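Local coordinates for DNA ligase (Alteromonas mediterranea, PDB 6GDR), which probably seals nicks in DNA as a minimal Lig E-type ligase, through an adenylate intermediate formed from ATP, at residues 61-75 with 125-137. Numbering follows the deposited sequence.
Sequences FTANWPKATIDGELW and WAKVRFMAFDMPV. Unlike the reference sequence in segment 125-137: V128 (reference Ile). With AMP (adenosine monophosphate), chain G.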
loop_
_atom_site.group_PDB
_atom_site.type_symbol
_atom_site.label_atom_id
_atom_site.label_comp_id
_atom_site.label_asym_id
_atom_site.label_seq_id
_atom_site.Cartn_x
_atom_site.Cartn_y
_atom_site.Cartn_z
ATOM N N PHE D 61 15.196 -12.820 -13.284
ATOM C CA PHE D 61 13.948 -12.147 -12.946
ATOM C C PHE D 61 13.723 -10.916 -13.814
ATOM O O PHE D 61 12.572 -10.544 -14.076
ATOM C CB PHE D 61 13.952 -11.761 -11.466
ATOM C CG PHE D 61 12.611 -11.324 -10.949
ATOM C CD1 PHE D 61 11.705 -12.255 -10.471
ATOM C CD2 PHE D 61 12.258 -9.986 -10.939
ATOM C CE1 PHE D 61 10.471 -11.859 -9.993
ATOM C CE2 PHE D 61 11.025 -9.584 -10.462
ATOM C CZ PHE D 61 10.130 -10.523 -9.989
ATOM N N THR D 62 14.799 -10.278 -14.273
ATOM C CA THR D 62 14.712 -9.070 -15.085
ATOM C C THR D 62 15.177 -9.295 -16.518
ATOM O O THR D 62 15.258 -8.333 -17.289
ATOM C CB THR D 62 15.536 -7.946 -14.449
ATOM O OG1 THR D 62 16.929 -8.277 -14.510
ATOM C CG2 THR D 62 15.133 -7.736 -12.997
ATOM N N ALA D 63 15.482 -10.534 -16.892
ATOM C CA ALA D 63 15.987 -10.810 -18.229
ATOM C C ALA D 63 14.969 -10.398 -19.283
ATOM O O ALA D 63 13.790 -10.755 -19.201
ATOM C CB ALA D 63 16.322 -12.294 -18.369
ATOM N N ASN D 64 15.431 -9.634 -20.272
ATOM C CA ASN D 64 14.645 -9.207 -21.427
ATOM C C ASN D 64 13.573 -8.184 -21.075
ATOM O O ASN D 64 12.691 -7.917 -21.902
ATOM C CB ASN D 64 13.991 -10.399 -22.138
ATOM C CG ASN D 64 15.008 -11.403 -22.644
ATOM O OD1 ASN D 64 14.987 -12.573 -22.266
ATOM N ND2 ASN D 64 15.909 -10.945 -23.507
ATOM N N TRP D 65 13.619 -7.595 -19.879
ATOM C CA TRP D 65 12.678 -6.539 -19.548
ATOM C C TRP D 65 12.916 -5.329 -20.451
ATOM O O TRP D 65 14.002 -5.164 -21.012
ATOM C CB TRP D 65 12.817 -6.131 -18.081
ATOM C CG TRP D 65 12.135 -7.056 -17.117
ATOM C CD1 TRP D 65 11.769 -8.352 -17.339
ATOM C CD2 TRP D 65 11.731 -6.749 -15.778
ATOM N NE1 TRP D 65 11.165 -8.871 -16.219
ATOM C CE2 TRP D 65 11.129 -7.906 -15.247
ATOM C CE3 TRP D 65 11.821 -5.607 -14.976
ATOM C CZ2 TRP D 65 10.621 -7.956 -13.950
ATOM C CZ3 TRP D 65 11.316 -5.658 -13.691
ATOM C CH2 TRP D 65 10.724 -6.823 -13.190
ATOM N N PRO D 66 11.912 -4.467 -20.609
ATOM C CA PRO D 66 12.096 -3.273 -21.443
ATOM C C PRO D 66 13.218 -2.387 -20.920
ATOM O O PRO D 66 13.677 -2.516 -19.782
ATOM C CB PRO D 66 10.740 -2.561 -21.356
ATOM C CG PRO D 66 9.773 -3.624 -20.968
ATOM C CD PRO D 66 10.534 -4.572 -20.097
ATOM N N LYS D 67 13.660 -1.473 -21.779
ATOM C CA LYS D 67 14.709 -0.512 -21.437
ATOM C C LYS D 67 14.105 0.871 -21.199
ATOM O O LYS D 67 14.467 1.865 -21.830
ATOM C CB LYS D 67 15.765 -0.473 -22.538
ATOM C CG LYS D 67 16.514 -1.787 -22.742
ATOM C CD LYS D 67 17.351 -2.187 -21.529
ATOM C CE LYS D 67 18.445 -1.170 -21.232
ATOM N NZ LYS D 67 19.384 -1.645 -20.179
ATOM N N ALA D 68 13.163 0.920 -20.260
ATOM C CA ALA D 68 12.475 2.152 -19.909
ATOM C C ALA D 68 12.272 2.195 -18.402
ATOM O O ALA D 68 12.557 1.231 -17.686
ATOM C CB ALA D 68 11.130 2.270 -20.638
ATOM N N THR D 69 11.774 3.332 -17.923
ATOM C CA THR D 69 11.500 3.520 -16.506
ATOM C C THR D 69 10.046 3.165 -16.221
ATOM O O THR D 69 9.133 3.705 -16.853
ATOM C CB THR D 69 11.789 4.961 -16.080
ATOM O OG1 THR D 69 13.139 5.297 -16.424
ATOM C CG2 THR D 69 11.605 5.126 -14.576
ATOM N N ILE D 70 9.836 2.254 -15.271
ATOM C CA ILE D 70 8.509 1.730 -14.964
ATOM C C ILE D 70 8.372 1.589 -13.455
ATOM O O ILE D 70 9.298 1.134 -12.775
ATOM C CB ILE D 70 8.260 0.373 -15.660
ATOM C CG1 ILE D 70 8.418 0.508 -17.180
ATOM C CG2 ILE D 70 6.870 -0.156 -15.314
ATOM C CD1 ILE D 70 8.400 -0.813 -17.928
ATOM N N ASP D 71 7.211 1.978 -12.934
ATOM C CA ASP D 71 6.865 1.779 -11.532
ATOM C C ASP D 71 5.932 0.581 -11.418
ATOM O O ASP D 71 4.980 0.455 -12.195
ATOM C CB ASP D 71 6.197 3.025 -10.946
ATOM C CG ASP D 71 7.183 4.145 -10.678
ATOM O OD1 ASP D 71 8.366 3.845 -10.413
ATOM O OD2 ASP D 71 6.774 5.324 -10.729
ATOM N N GLY D 72 6.204 -0.291 -10.448
ATOM C CA GLY D 72 5.421 -1.501 -10.294
ATOM C C GLY D 72 5.396 -1.971 -8.857
ATOM O O GLY D 72 6.066 -1.419 -7.980
ATOM N N GLU D 73 4.597 -3.010 -8.628
ATOM C CA GLU D 73 4.407 -3.597 -7.307
ATOM C C GLU D 73 4.865 -5.048 -7.352
ATOM O O GLU D 73 4.214 -5.889 -7.980
ATOM C CB GLU D 73 2.944 -3.506 -6.880
ATOM C CG GLU D 73 2.719 -3.746 -5.397
ATOM C CD GLU D 73 3.111 -2.552 -4.553
ATOM O OE1 GLU D 73 3.324 -1.462 -5.124
ATOM O OE2 GLU D 73 3.206 -2.702 -3.318
ATOM N N LEU D 74 5.985 -5.343 -6.694
ATOM C CA LEU D 74 6.428 -6.724 -6.557
ATOM C C LEU D 74 5.450 -7.470 -5.659
ATOM O O LEU D 74 5.274 -7.113 -4.490
ATOM C CB LEU D 74 7.845 -6.776 -5.992
ATOM C CG LEU D 74 8.920 -6.137 -6.872
ATOM C CD1 LEU D 74 10.258 -6.123 -6.156
ATOM C CD2 LEU D 74 9.037 -6.865 -8.203
ATOM N N TRP D 75 4.821 -8.509 -6.204
ATOM C CA TRP D 75 3.637 -9.085 -5.586
ATOM C C TRP D 75 3.501 -10.537 -6.021
ATOM O O TRP D 75 3.846 -10.897 -7.150
ATOM C CB TRP D 75 2.395 -8.273 -5.973
ATOM C CG TRP D 75 1.098 -8.745 -5.394
ATOM C CD1 TRP D 75 0.667 -8.591 -4.109
ATOM C CD2 TRP D 75 0.043 -9.416 -6.094
ATOM N NE1 TRP D 75 -0.587 -9.135 -3.962
ATOM C CE2 TRP D 75 -0.991 -9.649 -5.166
ATOM C CE3 TRP D 75 -0.123 -9.848 -7.413
ATOM C CZ2 TRP D 75 -2.176 -10.295 -5.516
ATOM C CZ3 TRP D 75 -1.298 -10.492 -7.758
ATOM C CH2 TRP D 75 -2.309 -10.710 -6.813
ATOM N N TRP D 125 12.251 -16.061 -5.607
ATOM C CA TRP D 125 11.599 -15.155 -6.544
ATOM C C TRP D 125 10.788 -15.882 -7.609
ATOM O O TRP D 125 10.241 -15.218 -8.496
ATOM C CB TRP D 125 12.647 -14.274 -7.226
ATOM C CG TRP D 125 13.366 -13.350 -6.294
ATOM C CD1 TRP D 125 14.232 -13.700 -5.298
ATOM C CD2 TRP D 125 13.290 -11.921 -6.277
ATOM N NE1 TRP D 125 14.696 -12.576 -4.658
ATOM C CE2 TRP D 125 14.133 -11.470 -5.241
ATOM C CE3 TRP D 125 12.591 -10.978 -7.035
ATOM C CZ2 TRP D 125 14.294 -10.120 -4.945
ATOM C CZ3 TRP D 125 12.752 -9.636 -6.739
ATOM C CH2 TRP D 125 13.596 -9.221 -5.703
ATOM N N ALA D 126 10.699 -17.212 -7.549
ATOM C CA ALA D 126 10.043 -17.962 -8.615
ATOM C C ALA D 126 8.607 -17.491 -8.818
ATOM O O ALA D 126 8.168 -17.276 -9.954
ATOM C CB ALA D 126 10.083 -19.457 -8.299
ATOM N N LYS D 127 7.861 -17.321 -7.727
ATOM C CA LYS D 127 6.454 -16.950 -7.793
ATOM C C LYS D 127 6.227 -15.464 -7.527
ATOM O O LYS D 127 5.113 -15.067 -7.170
ATOM C CB LYS D 127 5.646 -17.803 -6.814
ATOM C CG LYS D 127 5.466 -19.247 -7.273
ATOM C CD LYS D 127 4.382 -19.366 -8.339
ATOM C CE LYS D 127 4.545 -20.624 -9.181
ATOM N NZ LYS D 127 5.389 -20.389 -10.388
ATOM N N VAL D 128 7.255 -14.639 -7.702
ATOM C CA VAL D 128 7.134 -13.192 -7.587
ATOM C C VAL D 128 6.944 -12.613 -8.979
ATOM O O VAL D 128 7.485 -13.123 -9.968
ATOM C CB VAL D 128 8.366 -12.576 -6.892
ATOM C CG1 VAL D 128 8.277 -11.053 -6.874
ATOM C CG2 VAL D 128 8.497 -13.114 -5.476
ATOM N N ARG D 129 6.167 -11.534 -9.059
ATOM C CA ARG D 129 5.909 -10.857 -10.320
ATOM C C ARG D 129 6.007 -9.352 -10.118
ATOM O O ARG D 129 5.835 -8.837 -9.010
ATOM C CB ARG D 129 4.530 -11.224 -10.888
ATOM C CG ARG D 129 4.404 -12.678 -11.313
ATOM C CD ARG D 129 3.183 -12.891 -12.191
ATOM N NE ARG D 129 1.937 -12.664 -11.464
ATOM C CZ ARG D 129 0.744 -12.545 -12.039
ATOM N NH1 ARG D 129 -0.334 -12.342 -11.294
ATOM N NH2 ARG D 129 0.626 -12.622 -13.359
ATOM N N PHE D 130 6.287 -8.650 -11.213
ATOM C CA PHE D 130 6.406 -7.194 -11.216
ATOM C C PHE D 130 5.131 -6.637 -11.840
ATOM O O PHE D 130 5.011 -6.518 -13.060
ATOM C CB PHE D 130 7.655 -6.758 -11.974
ATOM C CG PHE D 130 7.818 -5.267 -12.073
ATOM C CD1 PHE D 130 8.339 -4.543 -11.014
ATOM C CD2 PHE D 130 7.461 -4.593 -13.229
ATOM C CE1 PHE D 130 8.495 -3.172 -11.105
ATOM C CE2 PHE D 130 7.614 -3.223 -13.324
ATOM C CZ PHE D 130 8.133 -2.512 -12.262
ATOM N N MET D 131 4.169 -6.296 -10.985
ATOM C CA MET D 131 2.863 -5.810 -11.429
ATOM C C MET D 131 2.975 -4.317 -11.711
ATOM O O MET D 131 2.707 -3.475 -10.853
ATOM C CB MET D 131 1.801 -6.103 -10.377
ATOM C CG MET D 131 1.823 -7.534 -9.847
ATOM S SD MET D 131 1.614 -8.782 -11.133
ATOM C CE MET D 131 -0.026 -8.391 -11.737
ATOM N N ALA D 132 3.378 -3.983 -12.934
ATOM C CA ALA D 132 3.545 -2.587 -13.314
ATOM C C ALA D 132 2.199 -1.873 -13.339
ATOM O O ALA D 132 1.187 -2.437 -13.767
ATOM C CB ALA D 132 4.216 -2.488 -14.683
ATOM N N PHE D 133 2.190 -0.619 -12.878
ATOM C CA PHE D 133 0.967 0.172 -12.834
ATOM C C PHE D 133 1.104 1.583 -13.388
ATOM O O PHE D 133 0.084 2.267 -13.517
ATOM C CB PHE D 133 0.434 0.263 -11.393
ATOM C CG PHE D 133 1.453 0.722 -10.387
ATOM C CD1 PHE D 133 1.755 2.066 -10.247
ATOM C CD2 PHE D 133 2.094 -0.191 -9.567
ATOM C CE1 PHE D 133 2.688 2.490 -9.317
ATOM C CE2 PHE D 133 3.025 0.226 -8.635
ATOM C CZ PHE D 133 3.322 1.568 -8.510
ATOM N N ASP D 134 2.308 2.044 -13.719
ATOM C CA ASP D 134 2.456 3.382 -14.277
ATOM C C ASP D 134 3.879 3.562 -14.785
ATOM O O ASP D 134 4.784 2.793 -14.444
ATOM C CB ASP D 134 2.123 4.462 -13.240
ATOM C CG ASP D 134 1.812 5.807 -13.875
ATOM O OD1 ASP D 134 1.846 5.904 -15.119
ATOM O OD2 ASP D 134 1.531 6.767 -13.127
ATOM N N MET D 135 4.058 4.593 -15.610
ATOM C CA MET D 135 5.365 5.017 -16.085
ATOM C C MET D 135 5.509 6.500 -15.758
ATOM O O MET D 135 4.574 7.279 -16.014
ATOM C CB MET D 135 5.523 4.787 -17.594
ATOM C CG MET D 135 5.370 3.336 -18.020
ATOM S SD MET D 135 5.472 3.105 -19.810
ATOM C CE MET D 135 7.174 3.566 -20.126
ATOM N N PRO D 136 6.649 6.940 -15.196
ATOM C CA PRO D 136 6.816 8.346 -14.805
ATOM C C PRO D 136 7.140 9.267 -15.981
ATOM O O PRO D 136 8.086 10.053 -15.936
ATOM C CB PRO D 136 7.966 8.279 -13.797
ATOM C CG PRO D 136 8.804 7.153 -14.283
ATOM C CD PRO D 136 7.857 6.149 -14.901
ATOM N N VAL D 137 6.339 9.173 -17.038
ATOM C CA VAL D 137 6.574 9.945 -18.253
ATOM C C VAL D 137 5.974 11.335 -18.100
ATOM O O VAL D 137 4.893 11.507 -17.521
ATOM C CB VAL D 137 5.990 9.209 -19.472
ATOM C CG1 VAL D 137 5.957 10.115 -20.701
ATOM C CG2 VAL D 137 6.803 7.954 -19.762
HETATM P P AMP G . 0.187 3.725 0.323
HETATM O O1P AMP G . -0.081 2.254 0.107
HETATM O O2P AMP G . -0.764 4.520 1.187
HETATM O "O5'" AMP G . 0.267 4.431 -1.121
HETATM C "C5'" AMP G . -0.128 3.700 -2.278
HETATM C "C4'" AMP G . 0.964 2.705 -2.666
HETATM O "O4'" AMP G . 0.372 1.471 -3.083
HETATM C "C3'" AMP G . 1.869 3.177 -3.792
HETATM O "O3'" AMP G . 3.182 3.435 -3.284
HETATM C "C2'" AMP G . 1.882 2.049 -4.806
HETATM O "O2'" AMP G . 3.216 1.642 -5.116
HETATM C "C1'" AMP G . 1.127 0.896 -4.153
HETATM N N9 AMP G . 0.210 0.124 -5.036
HETATM C C8 AMP G . -0.055 -1.182 -4.836
HETATM N N7 AMP G . -0.918 -1.656 -5.768
HETATM C C5 AMP G . -1.217 -0.640 -6.592
HETATM C C6 AMP G . -2.071 -0.465 -7.788
HETATM N N6 AMP G . -2.782 -1.503 -8.279
HETATM N N1 AMP G . -2.117 0.753 -8.364
HETATM C C2 AMP G . -1.413 1.792 -7.878
HETATM N N3 AMP G . -0.619 1.699 -6.793
HETATM C C4 AMP G . -0.473 0.534 -6.115
#
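D71 and D134 start an antiparallel pairing of strands 70-75 and 129-134, neighbours in the mixed sheet of the ligase nucleotidyltransferase domain. Backbone bonds hold the pair together. W75 and R129 bond in both directions, as do E73 and M131. A classic beta bulge interrupts the register: F133 and D134 both face D71, whose O takes F133 N at 3.1 Å and, weakly, D134 N.

Apolar side chains fill the face carrying F130 and L74. With CG anti to the backbone N (chi1 178°), the F130 ring reaches back over G72. L74 CD2 lies 3.7 Å from F130 CD1 and I70 CG2 3.7 Å from F130 CE2, both at the ring edge in plane. W65 CZ3 lies over one face of F130, offset toward its rim, and W65 CH2 is 3.3 Å from F130 CB. Cut back to an alanine, F130 would probably leave a gap between W65, I70 and L74, and G72 would lose its cover. Farther along, W125 points an edge at the face of F61, planes 73° apart, with CE3 over the ring centre. V128 CG1 touches F61 CZ.

On the other side E73 meets AMP. A bend at chi2 (76°) turns its carboxylate to the ligand, and E73 OE1 accepts a 3.1 Å hydrogen bond from AMP O2'. D71 instead forms a salt bridge with R41. The ring of F133, a bulge residue, is sandwiched: AMP N3 lies over the centre of one face, D71 O 3.8 Å above the other.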